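Putative rRNA methylase (Clostridium thermocellum ATCC 27405, PDB 3EEY) probably transfers methyl groups from S-adenosylmethionine, which it binds in the crystal, to a substrate thought to be ribosomal RNA. Local coordinates at residues C31-T37 against N62-L67. Sequence-based numbering, arbitrary orientation.
With SAM (S-adenosylmethionine), chain K.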
# COMPACT_ATOMS: atom_id res chain seq x y z
N CYS A 31 10.54 13.99 -15.54
CA CYS A 31 11.65 14.69 -14.89
C CYS A 31 11.28 15.82 -13.95
O CYS A 31 11.72 15.83 -12.80
CB CYS A 31 12.66 15.20 -15.92
SG CYS A 31 13.96 14.04 -16.16
N GLY A 32 10.50 16.78 -14.46
CA GLY A 32 10.10 17.96 -13.71
C GLY A 32 11.30 18.76 -13.26
O GLY A 32 12.18 19.09 -14.06
N ASN A 33 11.36 19.03 -11.96
CA ASN A 33 12.48 19.75 -11.36
C ASN A 33 13.69 18.88 -11.02
O ASN A 33 14.76 19.40 -10.70
CB ASN A 33 12.00 20.54 -10.14
CG ASN A 33 11.01 21.64 -10.50
OD1 ASN A 33 11.20 22.37 -11.49
ND2 ASN A 33 9.96 21.78 -9.71
N GLY A 34 13.52 17.56 -11.11
CA GLY A 34 14.64 16.63 -11.05
C GLY A 34 14.86 15.91 -9.73
O GLY A 34 15.88 15.23 -9.55
N ASN A 35 13.90 16.06 -8.82
CA ASN A 35 13.96 15.45 -7.49
C ASN A 35 14.04 13.92 -7.50
O ASN A 35 14.93 13.35 -6.87
CB ASN A 35 12.77 15.91 -6.65
CG ASN A 35 12.73 17.41 -6.46
OD1 ASN A 35 13.62 17.99 -5.83
ND2 ASN A 35 11.69 18.04 -6.99
N ASP A 36 13.13 13.29 -8.23
CA ASP A 36 13.15 11.83 -8.43
C ASP A 36 14.37 11.36 -9.24
O ASP A 36 14.87 10.27 -9.00
CB ASP A 36 11.87 11.35 -9.11
CG ASP A 36 10.65 11.45 -8.22
OD1 ASP A 36 10.79 11.74 -7.01
OD2 ASP A 36 9.53 11.23 -8.72
N THR A 37 14.82 12.19 -10.19
CA THR A 37 16.01 11.89 -10.99
C THR A 37 17.26 11.81 -10.11
O THR A 37 18.04 10.87 -10.23
CB THR A 37 16.25 12.93 -12.12
OG1 THR A 37 15.01 13.48 -12.57
CG2 THR A 37 16.98 12.28 -13.30
N ASN A 62 16.41 22.68 -15.45
CA ASN A 62 16.33 22.60 -13.99
C ASN A 62 16.84 21.27 -13.42
O ASN A 62 17.46 21.25 -12.35
CB ASN A 62 14.90 22.85 -13.51
CG ASN A 62 14.47 24.30 -13.66
OD1 ASN A 62 15.25 25.15 -14.11
ND2 ASN A 62 13.23 24.59 -13.28
N THR A 63 16.58 20.19 -14.14
CA THR A 63 17.09 18.86 -13.79
C THR A 63 18.60 18.77 -14.01
O THR A 63 19.30 18.18 -13.19
CB THR A 63 16.32 17.75 -14.57
OG1 THR A 63 14.92 17.85 -14.28
CG2 THR A 63 16.79 16.36 -14.18
N THR A 64 19.09 19.39 -15.09
CA THR A 64 20.53 19.46 -15.39
C THR A 64 21.25 20.22 -14.29
O THR A 64 22.31 19.80 -13.83
CB THR A 64 20.82 20.13 -16.76
OG1 THR A 64 19.94 19.61 -17.76
CG2 THR A 64 22.27 19.89 -17.19
N LYS A 65 20.66 21.34 -13.87
CA LYS A 65 21.23 22.19 -12.82
C LYS A 65 21.29 21.46 -11.48
O LYS A 65 22.32 21.47 -10.81
CB LYS A 65 20.42 23.48 -12.69
CG LYS A 65 20.99 24.48 -11.70
CD LYS A 65 20.10 25.70 -11.58
CE LYS A 65 20.42 26.52 -10.35
NZ LYS A 65 21.79 27.11 -10.38
N LYS A 66 20.18 20.81 -11.12
CA LYS A 66 20.08 19.97 -9.92
C LYS A 66 21.15 18.89 -9.83
O LYS A 66 21.86 18.81 -8.82
CB LYS A 66 18.71 19.30 -9.89
CG LYS A 66 17.74 19.89 -8.89
CD LYS A 66 17.71 19.04 -7.64
CE LYS A 66 16.63 19.43 -6.64
NZ LYS A 66 15.61 20.40 -7.12
N LEU A 67 21.28 18.09 -10.88
CA LEU A 67 22.19 16.96 -10.90
C LEU A 67 23.66 17.36 -10.92
O LEU A 67 24.49 16.67 -10.34
CB LEU A 67 21.88 16.05 -12.09
CG LEU A 67 20.55 15.30 -12.06
CD1 LEU A 67 20.20 14.86 -13.46
CD2 LEU A 67 20.60 14.10 -11.12
N SAM K . 9.07 14.06 -10.59
CA SAM K . 8.90 15.51 -10.90
C SAM K . 9.69 16.40 -9.92
O SAM K . 9.43 17.60 -9.77
OXT SAM K . 10.62 15.93 -9.27
CB SAM K . 7.43 15.88 -10.96
CG SAM K . 6.82 15.60 -12.33
SD SAM K . 5.52 16.78 -12.81
CE SAM K . 4.18 16.25 -11.71
C5' SAM K . 5.04 16.10 -14.42
C4' SAM K . 6.14 16.36 -15.46
O4' SAM K . 5.97 15.52 -16.60
C3' SAM K . 6.15 17.80 -15.96
O3' SAM K . 7.45 18.31 -15.84
C2' SAM K . 5.73 17.71 -17.42
O2' SAM K . 6.35 18.68 -18.24
C1' SAM K . 6.17 16.29 -17.77
N9 SAM K . 5.45 15.71 -18.91
C8 SAM K . 4.20 16.03 -19.40
N7 SAM K . 3.95 15.23 -20.47
C5 SAM K . 5.02 14.42 -20.67
C6 SAM K . 5.31 13.43 -21.60
N6 SAM K . 4.44 13.10 -22.56
N1 SAM K . 6.52 12.79 -21.54
C2 SAM K . 7.45 13.10 -20.57
N3 SAM K . 7.16 14.07 -19.65
C4 SAM K . 5.97 14.72 -19.70
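Thr63 of helix 57-69 packs into the back of the glycine-containing loop 31-34, whose other face holds S-adenosylmethionine; this helix-to-loop contact is buried. Backbone meets backbone closely here, with Gly34 CA only 4.3 Å from Thr63 CA. Gly34, with no side chain and a positive phi (102°), lets the two backbones come this close. With its hydroxyl anti to its own carbonyl carbon (chi1 -57°), Thr63 brings OG1 into close approach to Gly32 O at 3.0 Å, but the hydrogen bond of that hydroxyl goes to Ala59 O, one turn back. Its methyl CG2 lies toward helix 35-44, 3.7 Å from Thr37 OG1, which is itself tied to Asp28; Leu67 CD1 then extends the apolar side against Thr37 CG2.

This is the glycine-rich loop of a Rossmann-like methyltransferase, running from strand 25-28 into helix 35-44, with a type II' turn from Cys31 to Gly34 and Gly34 as the N-cap. On the cofactor side, Asn33 N gives a fairly straight hydrogen bond (162°) to carboxylate atom O, and Asn35 ND2 reaches OXT at 3.3 Å. The other end of the Asn35 amide meets the partner helix: Lys66 NZ makes a weak hydrogen bond to OD1 (3.4 Å), which probably helps keep the amide turned with ND2 toward the carboxylate. The bent lysine chain runs past the end of the Asn33 carbonyl, CG lying 3.5 Å from O.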